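Local coordinates for protein 5'-methylthioadenosine nucleosidase / s-adenosylhomocysteine nucleosidase (Brucella melitensis bv. 1, PDB 4PR3) that is a nucleosidase of the phosphorylase superfamily, built round a mixed beta sheet flanked by helices, that assembles as two chains and holds adenine in a pocket, at residues A29-L34 / M80-I85; P96-Y101 / H208-K213; V106-M111 / E169-L174; L134-A139 / G181-G186; S145-G150 / E159-D164. One frame throughout, in Å; residues are numbered along the deposited sequence.

Interaction 1. Residues A29-L34 / M80-I85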
# COMPACT_ATOMS: atom_id res chain seq x y z
N ALA A 29 23.98 -9.19 -18.43
CA ALA A 29 23.76 -9.88 -19.70
C ALA A 29 22.72 -9.20 -20.57
O ALA A 29 21.80 -9.84 -21.08
CB ALA A 29 23.38 -11.33 -19.45
N GLY A 30 22.85 -7.88 -20.74
CA GLY A 30 21.95 -7.13 -21.59
C GLY A 30 20.58 -6.87 -20.98
O GLY A 30 19.73 -6.25 -21.62
N LYS A 31 20.36 -7.37 -19.77
CA LYS A 31 19.09 -7.15 -19.08
C LYS A 31 19.27 -6.16 -17.93
O LYS A 31 20.31 -6.15 -17.26
CB LYS A 31 18.54 -8.48 -18.54
CG LYS A 31 18.33 -9.54 -19.60
CD LYS A 31 17.35 -9.10 -20.67
CE LYS A 31 17.17 -10.17 -21.73
NZ LYS A 31 16.31 -9.73 -22.86
N ARG A 32 18.26 -5.33 -17.70
CA ARG A 32 18.35 -4.32 -16.65
C ARG A 32 17.60 -4.73 -15.38
O ARG A 32 16.38 -4.91 -15.39
CB ARG A 32 17.84 -2.97 -17.17
CG ARG A 32 18.86 -1.84 -17.03
CD ARG A 32 18.67 -0.81 -18.13
NE ARG A 32 17.29 -0.79 -18.61
CZ ARG A 32 16.82 0.10 -19.47
NH1 ARG A 32 17.62 1.05 -19.95
NH2 ARG A 32 15.55 0.05 -19.86
N LEU A 33 18.35 -4.87 -14.29
CA LEU A 33 17.79 -5.33 -13.02
C LEU A 33 17.73 -4.22 -11.98
O LEU A 33 18.66 -3.42 -11.84
CB LEU A 33 18.63 -6.49 -12.46
CG LEU A 33 18.93 -7.66 -13.38
CD1 LEU A 33 19.57 -8.79 -12.59
CD2 LEU A 33 17.67 -8.14 -14.07
N LEU A 34 16.63 -4.17 -11.24
CA LEU A 34 16.43 -3.18 -10.20
C LEU A 34 16.20 -3.84 -8.84
O LEU A 34 15.22 -4.56 -8.65
CB LEU A 34 15.25 -2.27 -10.55
CG LEU A 34 14.87 -1.22 -9.52
CD1 LEU A 34 16.04 -0.29 -9.25
CD2 LEU A 34 13.65 -0.43 -9.98
N MSE A 80 12.72 1.69 -18.22
CA MSE A 80 12.16 0.53 -17.51
C MSE A 80 13.10 -0.65 -17.29
O MSE A 80 13.89 -1.00 -18.18
CB MSE A 80 10.94 0.03 -18.26
CG MSE A 80 9.72 0.88 -18.07
SE MSE A 80 8.92 0.56 -16.32
CE MSE A 80 7.43 -0.53 -16.93
N PRO A 81 13.02 -1.27 -16.11
CA PRO A 81 13.75 -2.50 -15.76
C PRO A 81 13.12 -3.74 -16.39
O PRO A 81 11.92 -3.76 -16.63
CB PRO A 81 13.62 -2.56 -14.24
CG PRO A 81 12.36 -1.85 -13.94
CD PRO A 81 12.26 -0.75 -14.96
N ASP A 82 13.94 -4.75 -16.66
CA ASP A 82 13.44 -6.04 -17.13
C ASP A 82 12.99 -6.91 -15.97
O ASP A 82 12.09 -7.73 -16.11
CB ASP A 82 14.51 -6.76 -17.95
CG ASP A 82 14.89 -6.00 -19.20
OD1 ASP A 82 14.14 -6.07 -20.19
OD2 ASP A 82 15.94 -5.31 -19.19
N LEU A 83 13.64 -6.73 -14.82
CA LEU A 83 13.29 -7.48 -13.62
C LEU A 83 13.46 -6.63 -12.37
O LEU A 83 14.47 -5.93 -12.21
CB LEU A 83 14.17 -8.73 -13.51
CG LEU A 83 14.06 -9.53 -12.20
CD1 LEU A 83 12.68 -10.15 -12.06
CD2 LEU A 83 15.14 -10.60 -12.13
N VAL A 84 12.47 -6.68 -11.48
CA VAL A 84 12.61 -6.07 -10.16
C VAL A 84 12.81 -7.16 -9.11
O VAL A 84 12.05 -8.14 -9.07
CB VAL A 84 11.38 -5.22 -9.79
CG1 VAL A 84 11.47 -4.75 -8.35
CG2 VAL A 84 11.24 -4.04 -10.73
N ILE A 85 13.83 -7.01 -8.28
CA ILE A 85 14.08 -7.97 -7.22
C ILE A 85 13.81 -7.36 -5.84
O ILE A 85 14.55 -6.49 -5.38
CB ILE A 85 15.53 -8.51 -7.24
CG1 ILE A 85 15.84 -9.19 -8.58
CG2 ILE A 85 15.75 -9.49 -6.10
CD1 ILE A 85 16.54 -8.28 -9.57

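Interaction 2. Residues P96-Y101 / H208-K213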
# COMPACT_ATOMS: atom_id res chain seq x y z
N PRO A 96 13.70 -23.12 9.01
CA PRO A 96 15.02 -23.00 9.65
C PRO A 96 15.52 -21.56 9.69
O PRO A 96 15.44 -20.85 8.69
CB PRO A 96 15.92 -23.83 8.73
CG PRO A 96 15.02 -24.85 8.16
CD PRO A 96 13.67 -24.21 8.02
N GLN A 97 16.03 -21.14 10.84
CA GLN A 97 16.50 -19.77 11.01
C GLN A 97 17.77 -19.52 10.21
O GLN A 97 18.56 -20.44 9.98
CB GLN A 97 16.74 -19.47 12.49
CG GLN A 97 15.51 -19.65 13.35
CD GLN A 97 14.41 -18.66 13.01
OE1 GLN A 97 14.69 -17.48 12.78
NE2 GLN A 97 13.17 -19.12 12.98
N ALA A 98 17.96 -18.27 9.80
CA ALA A 98 19.17 -17.84 9.10
C ALA A 98 19.41 -18.60 7.80
O ALA A 98 20.54 -18.94 7.47
CB ALA A 98 20.39 -17.95 10.02
N GLU A 99 18.33 -18.88 7.08
CA GLU A 99 18.44 -19.46 5.75
C GLU A 99 17.73 -18.58 4.73
O GLU A 99 16.78 -17.87 5.07
CB GLU A 99 17.89 -20.89 5.71
CG GLU A 99 18.56 -21.76 4.65
CD GLU A 99 17.65 -22.85 4.11
OE1 GLU A 99 17.60 -23.02 2.87
OE2 GLU A 99 17.01 -23.55 4.92
N VAL A 100 18.20 -18.61 3.49
CA VAL A 100 17.64 -17.77 2.43
C VAL A 100 16.69 -18.54 1.51
O VAL A 100 16.96 -19.68 1.13
CB VAL A 100 18.77 -17.11 1.60
CG1 VAL A 100 19.85 -18.13 1.25
CG2 VAL A 100 18.22 -16.45 0.35
N TYR A 101 15.57 -17.92 1.17
CA TYR A 101 14.54 -18.56 0.35
C TYR A 101 14.09 -17.63 -0.77
O TYR A 101 14.02 -16.41 -0.59
CB TYR A 101 13.33 -18.92 1.21
CG TYR A 101 13.61 -19.95 2.28
CD1 TYR A 101 14.26 -19.60 3.47
CD2 TYR A 101 13.23 -21.27 2.12
CE1 TYR A 101 14.51 -20.53 4.45
CE2 TYR A 101 13.48 -22.22 3.09
CZ TYR A 101 14.12 -21.84 4.25
OH TYR A 101 14.37 -22.78 5.22
N HIS A 208 24.09 -10.23 9.68
CA HIS A 208 25.42 -10.47 9.13
C HIS A 208 25.44 -11.76 8.32
O HIS A 208 26.00 -11.82 7.22
CB HIS A 208 26.48 -10.54 10.24
CG HIS A 208 27.87 -10.76 9.73
ND1 HIS A 208 28.34 -12.00 9.33
CD2 HIS A 208 28.91 -9.90 9.56
CE1 HIS A 208 29.59 -11.89 8.94
NE2 HIS A 208 29.96 -10.63 9.06
N VAL A 209 24.80 -12.80 8.86
CA VAL A 209 24.69 -14.07 8.17
C VAL A 209 23.67 -13.96 7.04
O VAL A 209 23.87 -14.51 5.95
CB VAL A 209 24.27 -15.20 9.13
CG1 VAL A 209 24.36 -16.55 8.44
CG2 VAL A 209 25.13 -15.18 10.38
N ILE A 210 22.59 -13.23 7.30
CA ILE A 210 21.53 -13.02 6.32
C ILE A 210 22.08 -12.30 5.09
O ILE A 210 21.78 -12.68 3.96
CB ILE A 210 20.36 -12.20 6.91
CG1 ILE A 210 19.78 -12.91 8.14
CG2 ILE A 210 19.27 -11.98 5.87
CD1 ILE A 210 19.12 -14.24 7.82
N ASP A 211 22.89 -11.27 5.32
CA ASP A 211 23.49 -10.49 4.23
C ASP A 211 24.41 -11.32 3.34
O ASP A 211 24.46 -11.12 2.13
CB ASP A 211 24.25 -9.29 4.80
CG ASP A 211 25.29 -8.74 3.84
OD1 ASP A 211 24.91 -8.04 2.88
OD2 ASP A 211 26.50 -8.99 4.06
N GLU A 212 25.14 -12.26 3.94
CA GLU A 212 26.06 -13.10 3.18
C GLU A 212 25.32 -14.17 2.37
O GLU A 212 25.67 -14.45 1.23
CB GLU A 212 27.09 -13.75 4.11
CG GLU A 212 28.09 -14.65 3.40
CD GLU A 212 29.12 -15.25 4.34
OE1 GLU A 212 29.35 -14.67 5.42
OE2 GLU A 212 29.68 -16.31 4.01
N LYS A 213 24.30 -14.77 2.97
CA LYS A 213 23.52 -15.79 2.29
C LYS A 213 22.63 -15.18 1.21
O LYS A 213 22.35 -15.81 0.19
CB LYS A 213 22.68 -16.59 3.29
CG LYS A 213 23.51 -17.51 4.18
CD LYS A 213 22.64 -18.21 5.21
CE LYS A 213 23.45 -19.20 6.04
NZ LYS A 213 23.91 -20.37 5.23

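Interaction 3. Residues V106-M111 / E169-L174. With PO4 (phosphate ion), chain D.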
# COMPACT_ATOMS: atom_id res chain seq x y z
N VAL A 106 3.06 -15.14 -3.06
CA VAL A 106 2.85 -14.13 -2.03
C VAL A 106 1.36 -13.86 -1.81
O VAL A 106 0.55 -13.96 -2.73
CB VAL A 106 3.61 -12.81 -2.36
CG1 VAL A 106 2.95 -12.09 -3.52
CG2 VAL A 106 3.68 -11.91 -1.14
N SER A 107 1.00 -13.54 -0.57
CA SER A 107 -0.37 -13.20 -0.24
C SER A 107 -0.39 -11.97 0.66
O SER A 107 0.64 -11.58 1.22
CB SER A 107 -1.07 -14.38 0.42
OG SER A 107 -0.34 -14.84 1.55
N TYR A 108 -1.56 -11.35 0.79
CA TYR A 108 -1.73 -10.12 1.56
C TYR A 108 -2.63 -10.42 2.75
O TYR A 108 -3.84 -10.57 2.60
CB TYR A 108 -2.40 -9.09 0.65
CG TYR A 108 -2.53 -7.68 1.19
CD1 TYR A 108 -1.72 -7.23 2.23
CD2 TYR A 108 -3.46 -6.81 0.66
CE1 TYR A 108 -1.84 -5.94 2.71
CE2 TYR A 108 -3.59 -5.52 1.13
CZ TYR A 108 -2.78 -5.09 2.16
OH TYR A 108 -2.93 -3.80 2.62
N ARG A 109 -2.05 -10.46 3.95
CA ARG A 109 -2.79 -10.94 5.11
C ARG A 109 -3.65 -9.86 5.76
O ARG A 109 -4.51 -10.16 6.59
CB ARG A 109 -1.86 -11.57 6.15
CG ARG A 109 -0.79 -10.64 6.66
CD ARG A 109 0.02 -11.28 7.77
NE ARG A 109 1.04 -10.36 8.27
CZ ARG A 109 2.27 -10.26 7.78
NH1 ARG A 109 2.65 -11.04 6.78
NH2 ARG A 109 3.12 -9.39 8.31
N ASP A 110 -3.43 -8.60 5.39
CA ASP A 110 -4.22 -7.51 5.93
C ASP A 110 -5.57 -7.40 5.25
O ASP A 110 -6.45 -6.68 5.71
CB ASP A 110 -3.47 -6.18 5.80
CG ASP A 110 -2.24 -6.12 6.67
OD1 ASP A 110 -2.15 -6.91 7.63
OD2 ASP A 110 -1.36 -5.27 6.39
N MSE A 111 -5.75 -8.13 4.15
CA MSE A 111 -6.96 -8.03 3.36
C MSE A 111 -7.98 -9.07 3.79
O MSE A 111 -7.79 -10.26 3.56
CB MSE A 111 -6.62 -8.25 1.88
CG MSE A 111 -7.81 -8.41 0.96
SE MSE A 111 -8.79 -6.74 0.69
CE MSE A 111 -10.34 -7.12 1.76
N GLU A 169 6.50 -6.14 2.94
CA GLU A 169 6.71 -5.40 1.69
C GLU A 169 6.22 -6.08 0.41
O GLU A 169 5.46 -5.50 -0.36
CB GLU A 169 8.17 -4.96 1.53
CG GLU A 169 8.55 -3.76 2.38
CD GLU A 169 8.92 -4.14 3.80
OE1 GLU A 169 9.62 -5.17 3.98
OE2 GLU A 169 8.51 -3.42 4.73
N THR A 170 6.73 -7.29 0.17
CA THR A 170 6.69 -7.94 -1.14
C THR A 170 5.38 -7.87 -1.92
O THR A 170 5.40 -7.55 -3.11
CB THR A 170 7.12 -9.41 -1.00
OG1 THR A 170 8.40 -9.48 -0.38
CG2 THR A 170 7.18 -10.09 -2.36
N TYR A 171 4.25 -8.15 -1.29
CA TYR A 171 2.97 -8.10 -2.00
C TYR A 171 2.70 -6.70 -2.56
O TYR A 171 2.11 -6.56 -3.64
CB TYR A 171 1.80 -8.55 -1.12
CG TYR A 171 0.46 -8.44 -1.81
CD1 TYR A 171 -0.05 -9.49 -2.56
CD2 TYR A 171 -0.30 -7.27 -1.71
CE1 TYR A 171 -1.27 -9.38 -3.20
CE2 TYR A 171 -1.51 -7.16 -2.34
CZ TYR A 171 -2.00 -8.21 -3.09
OH TYR A 171 -3.21 -8.09 -3.71
N ALA A 172 3.11 -5.68 -1.83
CA ALA A 172 2.95 -4.31 -2.29
C ALA A 172 3.84 -4.05 -3.50
O ALA A 172 3.47 -3.30 -4.41
CB ALA A 172 3.25 -3.33 -1.18
N CYS A 173 5.02 -4.67 -3.51
CA CYS A 173 5.94 -4.55 -4.64
C CYS A 173 5.33 -5.20 -5.87
O CYS A 173 5.43 -4.67 -6.98
CB CYS A 173 7.27 -5.22 -4.32
SG CYS A 173 8.21 -4.43 -3.00
N LEU A 174 4.70 -6.35 -5.67
CA LEU A 174 4.10 -7.11 -6.75
C LEU A 174 3.04 -6.31 -7.49
O LEU A 174 3.06 -6.22 -8.72
CB LEU A 174 3.48 -8.41 -6.22
CG LEU A 174 2.86 -9.30 -7.30
CD1 LEU A 174 3.91 -9.69 -8.32
CD2 LEU A 174 2.23 -10.53 -6.68
P PO4 D . -1.84 -15.99 4.91
O1 PO4 D . -2.47 -14.92 4.04
O2 PO4 D . -1.04 -15.31 6.00
O3 PO4 D . -2.91 -16.85 5.53
O4 PO4 D . -0.91 -16.84 4.06

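Interaction 4. Residues L134-A139 / G181-G186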
# COMPACT_ATOMS: atom_id res chain seq x y z
N LEU A 134 4.56 -16.30 -8.07
CA LEU A 134 5.60 -15.51 -8.72
C LEU A 134 6.11 -16.29 -9.93
O LEU A 134 6.15 -17.52 -9.91
CB LEU A 134 6.73 -15.16 -7.74
CG LEU A 134 6.36 -14.20 -6.60
CD1 LEU A 134 7.58 -13.44 -6.09
CD2 LEU A 134 5.27 -13.23 -7.01
N PRO A 135 6.50 -15.57 -11.00
CA PRO A 135 6.81 -16.21 -12.29
C PRO A 135 8.09 -17.05 -12.34
O PRO A 135 8.20 -17.89 -13.23
CB PRO A 135 6.95 -15.01 -13.24
CG PRO A 135 7.37 -13.88 -12.36
CD PRO A 135 6.63 -14.10 -11.07
N PHE A 136 9.03 -16.86 -11.42
CA PHE A 136 10.36 -17.43 -11.60
C PHE A 136 10.81 -18.45 -10.56
O PHE A 136 10.41 -18.41 -9.40
CB PHE A 136 11.41 -16.32 -11.70
CG PHE A 136 11.17 -15.38 -12.85
CD1 PHE A 136 10.82 -15.87 -14.09
CD2 PHE A 136 11.29 -14.01 -12.67
CE1 PHE A 136 10.60 -15.01 -15.15
CE2 PHE A 136 11.07 -13.15 -13.73
CZ PHE A 136 10.72 -13.65 -14.97
N ARG A 137 11.66 -19.38 -11.00
CA ARG A 137 12.30 -20.35 -10.13
C ARG A 137 13.77 -20.46 -10.50
O ARG A 137 14.11 -20.82 -11.63
CB ARG A 137 11.64 -21.73 -10.27
CG ARG A 137 10.17 -21.76 -9.87
CD ARG A 137 9.97 -21.41 -8.41
NE ARG A 137 8.56 -21.46 -8.04
CZ ARG A 137 7.73 -20.42 -8.11
NH1 ARG A 137 8.16 -19.24 -8.54
NH2 ARG A 137 6.46 -20.57 -7.76
N VAL A 138 14.65 -20.13 -9.56
CA VAL A 138 16.08 -20.24 -9.78
C VAL A 138 16.62 -21.46 -9.06
O VAL A 138 16.35 -21.67 -7.88
CB VAL A 138 16.82 -18.97 -9.30
CG1 VAL A 138 18.32 -19.13 -9.44
CG2 VAL A 138 16.33 -17.75 -10.07
N ALA A 139 17.39 -22.28 -9.77
CA ALA A 139 17.94 -23.51 -9.20
C ALA A 139 18.96 -23.20 -8.12
O ALA A 139 19.71 -22.23 -8.21
CB ALA A 139 18.57 -24.35 -10.29
N GLY A 181 3.72 -3.62 -15.54
CA GLY A 181 4.05 -4.75 -16.39
C GLY A 181 5.43 -5.37 -16.25
O GLY A 181 5.87 -6.11 -17.13
N VAL A 182 6.14 -5.06 -15.17
CA VAL A 182 7.43 -5.68 -14.89
C VAL A 182 7.27 -6.93 -14.03
O VAL A 182 6.43 -6.96 -13.13
CB VAL A 182 8.38 -4.68 -14.18
CG1 VAL A 182 9.79 -5.24 -14.09
CG2 VAL A 182 8.40 -3.36 -14.92
N PRO A 183 8.04 -8.00 -14.32
CA PRO A 183 7.99 -9.18 -13.46
C PRO A 183 8.78 -8.98 -12.16
O PRO A 183 9.69 -8.15 -12.11
CB PRO A 183 8.65 -10.26 -14.32
CG PRO A 183 9.54 -9.51 -15.25
CD PRO A 183 8.83 -8.23 -15.54
N LEU A 184 8.42 -9.74 -11.13
CA LEU A 184 9.02 -9.59 -9.81
C LEU A 184 9.64 -10.90 -9.32
O LEU A 184 9.10 -11.98 -9.55
CB LEU A 184 7.97 -9.11 -8.80
CG LEU A 184 8.39 -9.06 -7.33
CD1 LEU A 184 9.33 -7.90 -7.06
CD2 LEU A 184 7.18 -9.00 -6.42
N LEU A 185 10.78 -10.80 -8.63
CA LEU A 185 11.42 -11.95 -8.00
C LEU A 185 11.77 -11.62 -6.55
O LEU A 185 12.44 -10.63 -6.29
CB LEU A 185 12.68 -12.34 -8.78
CG LEU A 185 13.49 -13.57 -8.38
CD1 LEU A 185 14.17 -14.15 -9.61
CD2 LEU A 185 14.52 -13.26 -7.30
N GLY A 186 11.27 -12.42 -5.61
CA GLY A 186 11.61 -12.23 -4.21
C GLY A 186 12.73 -13.10 -3.65
O GLY A 186 12.93 -14.23 -4.10
O HOH W 1 9.62 -14.81 -9.38

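Interaction 5. Residues S145-G150 / E159-D164. With PO4 (phosphate ion), chain D.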
# COMPACT_ATOMS: atom_id res chain seq x y z
N SER A 145 6.51 -20.00 0.41
CA SER A 145 5.36 -19.12 0.26
C SER A 145 5.49 -17.96 1.24
O SER A 145 6.03 -18.12 2.34
CB SER A 145 4.07 -19.89 0.51
OG SER A 145 4.11 -20.54 1.77
N LEU A 146 4.99 -16.79 0.85
CA LEU A 146 5.19 -15.59 1.65
C LEU A 146 3.88 -14.87 1.95
O LEU A 146 2.95 -14.88 1.14
CB LEU A 146 6.16 -14.64 0.94
CG LEU A 146 6.53 -13.32 1.62
CD1 LEU A 146 7.16 -13.56 2.99
CD2 LEU A 146 7.47 -12.53 0.74
N SER A 147 3.82 -14.26 3.12
CA SER A 147 2.69 -13.43 3.52
C SER A 147 3.17 -12.01 3.80
O SER A 147 4.17 -11.81 4.49
CB SER A 147 2.02 -14.01 4.77
OG SER A 147 0.91 -13.23 5.17
N THR A 148 2.46 -11.02 3.25
CA THR A 148 2.81 -9.62 3.48
C THR A 148 1.74 -8.91 4.30
O THR A 148 0.54 -9.07 4.05
CB THR A 148 3.01 -8.86 2.14
OG1 THR A 148 4.16 -9.38 1.45
CG2 THR A 148 3.20 -7.37 2.38
N GLY A 149 2.17 -8.13 5.29
CA GLY A 149 1.27 -7.35 6.12
C GLY A 149 1.99 -6.21 6.82
O GLY A 149 3.22 -6.18 6.86
N GLY A 150 1.23 -5.28 7.39
CA GLY A 150 1.81 -4.15 8.08
C GLY A 150 2.28 -4.46 9.49
O GLY A 150 2.90 -3.63 10.15
N GLU A 159 0.58 -19.31 13.89
CA GLU A 159 -0.39 -20.35 13.57
C GLU A 159 -1.67 -19.85 12.86
O GLU A 159 -2.41 -20.65 12.28
CB GLU A 159 -0.74 -21.18 14.81
CG GLU A 159 0.39 -22.09 15.26
CD GLU A 159 0.91 -22.98 14.14
OE1 GLU A 159 0.09 -23.45 13.32
OE2 GLU A 159 2.14 -23.22 14.08
N ARG A 160 -1.93 -18.55 12.91
CA ARG A 160 -2.97 -17.95 12.08
C ARG A 160 -2.48 -17.62 10.66
O ARG A 160 -3.26 -17.15 9.83
CB ARG A 160 -3.55 -16.69 12.74
CG ARG A 160 -4.68 -16.97 13.72
CD ARG A 160 -4.99 -15.77 14.62
NE ARG A 160 -5.43 -14.59 13.87
CZ ARG A 160 -4.67 -13.52 13.64
NH1 ARG A 160 -3.43 -13.48 14.09
NH2 ARG A 160 -5.16 -12.50 12.95
N ILE A 161 -1.21 -17.88 10.38
CA ILE A 161 -0.62 -17.61 9.06
C ILE A 161 -0.37 -18.90 8.28
O ILE A 161 0.38 -19.76 8.73
CB ILE A 161 0.71 -16.83 9.19
CG1 ILE A 161 0.53 -15.58 10.05
CG2 ILE A 161 1.26 -16.48 7.81
CD1 ILE A 161 -0.47 -14.59 9.50
N GLU A 162 -0.98 -19.02 7.10
CA GLU A 162 -0.84 -20.22 6.28
C GLU A 162 0.50 -20.29 5.56
O GLU A 162 1.03 -21.38 5.31
CB GLU A 162 -1.98 -20.31 5.26
CG GLU A 162 -3.38 -20.06 5.82
CD GLU A 162 -3.95 -21.25 6.57
OE1 GLU A 162 -3.25 -22.27 6.71
OE2 GLU A 162 -5.11 -21.16 7.02
N ALA A 163 1.05 -19.13 5.22
CA ALA A 163 2.31 -19.06 4.49
C ALA A 163 3.49 -19.55 5.33
O ALA A 163 3.40 -19.61 6.55
CB ALA A 163 2.55 -17.64 4.00
N ASP A 164 4.58 -19.90 4.66
CA ASP A 164 5.79 -20.37 5.34
C ASP A 164 6.49 -19.26 6.10
O ASP A 164 7.05 -19.49 7.18
CB ASP A 164 6.77 -20.99 4.34
CG ASP A 164 6.21 -22.22 3.66
OD1 ASP A 164 5.30 -22.86 4.23
OD2 ASP A 164 6.69 -22.55 2.55
P PO4 D . -1.84 -15.99 4.91
O1 PO4 D . -2.47 -14.92 4.04
O2 PO4 D . -1.04 -15.31 6.00
O3 PO4 D . -2.91 -16.85 5.53
O4 PO4 D . -0.91 -16.84 4.06

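Interaction 1. Residues A29-L34 / M80-I85
Arg32 meets residues 80-85 with its backbone and with its guanidinium. Its CB lies 3.6 Å from Asp82 OD2, the same oxygen that accepts the backbone N-H of Arg32 at 2.8 Å, almost straight and on the anti side of the carboxylate. CG and CD lead on to a sharp bend at chi3 (27°), which places the head by the carbonyl of Met80. There NE comes 3.4 Å from Met80 O, while NH2 donates to this carbonyl, which is somewhat tilted from the guanidinium plane. NH1 forms a salt bridge with Asp79, the residue before Met80; an arginine suits the place because its head can bond to a carbonyl and a carboxylate at once. Strands 31-37 and 83-91 run as parallel neighbours of the central sheet, and the chain between them includes helix 60-76 and the short strand 54-55. Arg32 O accepts Asp82 N at 2.8 Å and, weakly, Leu83 N; Leu34 N then donates to Leu83 O at 3.0 Å, and Ile85 N to Leu34 O at 2.8 Å. Branched apolar side chains fill both faces. Leu33 and Leu83 share one, CD2 of Leu33 resting 3.6 Å from CB of Leu83; Leu33 also touches Val225 of helix 207-226. On the other, Leu34 CB packs on Pro81 CB at 4.0 Å, with Val84 beside it.

Interaction 2. Residues P96-Y101 / H208-K213
The loop that leads into strand 100-108 packs here on the first turns of helix 207-226, with Ala98 and Val100 touching Ile210 and Lys213. No hydrogen bond joins the two segments; the contact is made by van der Waals packing of aliphatic groups on each other and on backbone carbonyls. Ala98 sits at the bend with a positive phi (60°), where a small side chain lets the backbone come near the helix, CA rather than CB being the closer atom to Ile210. The terminal CD1 of Ile210 lies 3.8 Å from Ala98 CA, while Val209 CG1 comes up to Ala98 CB at 4.5 Å. Lys213 lays its methylenes alongside the loop: CD is 3.2 Å and CE 3.3 Å from Ala98 O. The chain is extended as far as CE and then bends at chi4 (-68°), which leaves Lys213 NZ 4.3 Å from Ala98 O. A lysine suits this edge, since its aliphatic part can cover the loop while its amine remains at the exposed surface. Two residues further on, where the strand begins, Val100 points at the helix and sets CG1 3.6 Å from Lys213 O and 3.8 Å from Lys213 CB. Val100 also leans on Leu214 and Ala217 of the same helix. Behind the loop, the backbones of Ala98 and Glu99 bond to Ile190 of strand 184-192, and Asp211 ties helix 207-226 to His46 and Leu47 of helix 45-50.

Interaction 3. Residues V106-M111 / E169-L174
Tyr108 and Tyr171 lie with their ring planes only 16° apart yet scarcely overlap, the centroids being 4.9 Å apart; what sits over the Tyr171 ring is the CB of Tyr108. That carbon is 3.6 Å from the ring centroid and 9° off the normal, a CH-pi contact almost over the centre of the face. Tyr171, with CG anti to its own N (chi1 177°), swings its ring out from helix 170-180 toward strand 100-108, and Tyr108 CD2 meets Tyr171 CE2 at 3.6 Å. Strand and helix segments cross nearly at right angles, and Val106 spans the first turn, from Thr170 to Leu174. Its CG1 reaches Leu174 CD2 at 3.6 Å and borders the edge of the Tyr171 ring, while its CG2 lies 3.9 Å from Tyr171 CB. The two branches of the valine let it meet Leu174 and Tyr171 at once. Val61 of the second subunit packs on both tyrosines, placing this cluster at the interface. Strand alternation sends Ser107 to the opposite side, where its OG lies 3.3 Å from both O1 and O4 of a phosphate ion and is also weakly bonded to Leu146 O. Thr170 OG1 bonds to Asp167 of the adenine pocket. No hydrogen bond spans the two segments: dispersion and ring-face attraction hold them, while the polar groups of Ser107 and Thr170 are turned to the phosphate and pocket sides.

Interaction 4. Residues L134-A139 / G181-G186
Leu134 begins the contact by pushing CD1 to 3.9 Å from Gly186 N, close to the strand backbone where glycine carries no side chain; Leu174 of helix 170-180 packs on Leu134 as well. Pro135 follows with its ring against the main chain, CD lying 3.6 Å from Leu184 O, while its CG covers one face of the next residue's ring. That ring, of Phe136, brings CE2 to 3.8 Å from Pro183 CB, the ring and the proline meeting obliquely, two bulky apolar groups with little freedom. The partner segment leaves helix 170-180 by a Schellman motif at Gly181, whose positive phi suits glycine, and then enters strand 184-192 of the central sheet. A water stitches the backbones, accepting from Phe136 N at 3.0 Å and donating to Leu184 O at 2.9 Å. Leu185 CD1 lies 4.1 Å from Phe136 CB. Arg137 starts away from the strand and folds back, so that NH1 donates to Leu134 O at 3.0 Å, well above the carbonyl plane. Val138 points inward again, CG2 4.2 Å from Leu185 CD1.

Interaction 5. Residues S145-G150 / E159-D164
The chain doubles back here, residues 145-147 and 161-164 running 143° apart, with the CA atoms of Ser145 and Ala163 5.2 Å from each other. The return loop leads from strand 142-148 to its parallel neighbour 165-167, and a phosphate ion, probably from the crystallisation liquor, is bound between strand and loop. Ser145 bonds to the end of the loop: its OG accepts Asp164 N at 3.0 Å, while its own N donates weakly to Asp164 OD2. Serine and aspartate suit these positions because their short polar ends reach the N-H groups of the opposing main chain. Ala163 turns its methyl to the strand, CB lying 3.7 Å from Ser147 CB, and Ile161 CG2 touches that carbon at 4.0 Å. Ser147 carries OG anti to the backbone N (chi1 -180°), which aims the hydroxyl at phosphate O2, to which it donates at 3.0 Å; Arg109 NH1 bonds to the same OG. Two loop amides reach the ion weakly, Glu162 N meeting O3 and Ala163 N lying 3.2 Å from O4.

In the fold
Interactions 3 and 5 are close partners, their centres about 9 Å apart: Ser107 O faces Thr148 N at 2.8 Å along neighbouring strands, and both contacts touch the phosphate ion. Interactions 1 and 4 join through the sheet, Val84 O lying 3.0 Å from Leu185 N, with centres about 11 Å apart. Interaction 4 also meets interaction 3, Leu174 CA being 3.6 Å from Leu184 CD2. Interaction 2 touches none of the others, though it shares strand 100-108 with interaction 3 at centres about 22 Å apart. Interactions 2, 3 and 5 lie nearer the adenine than interaction 4: the side chain of Leu146 is about 8 Å from it, those of Thr170 and Ile210 about 9 Å, and Gly186 about 13 Å.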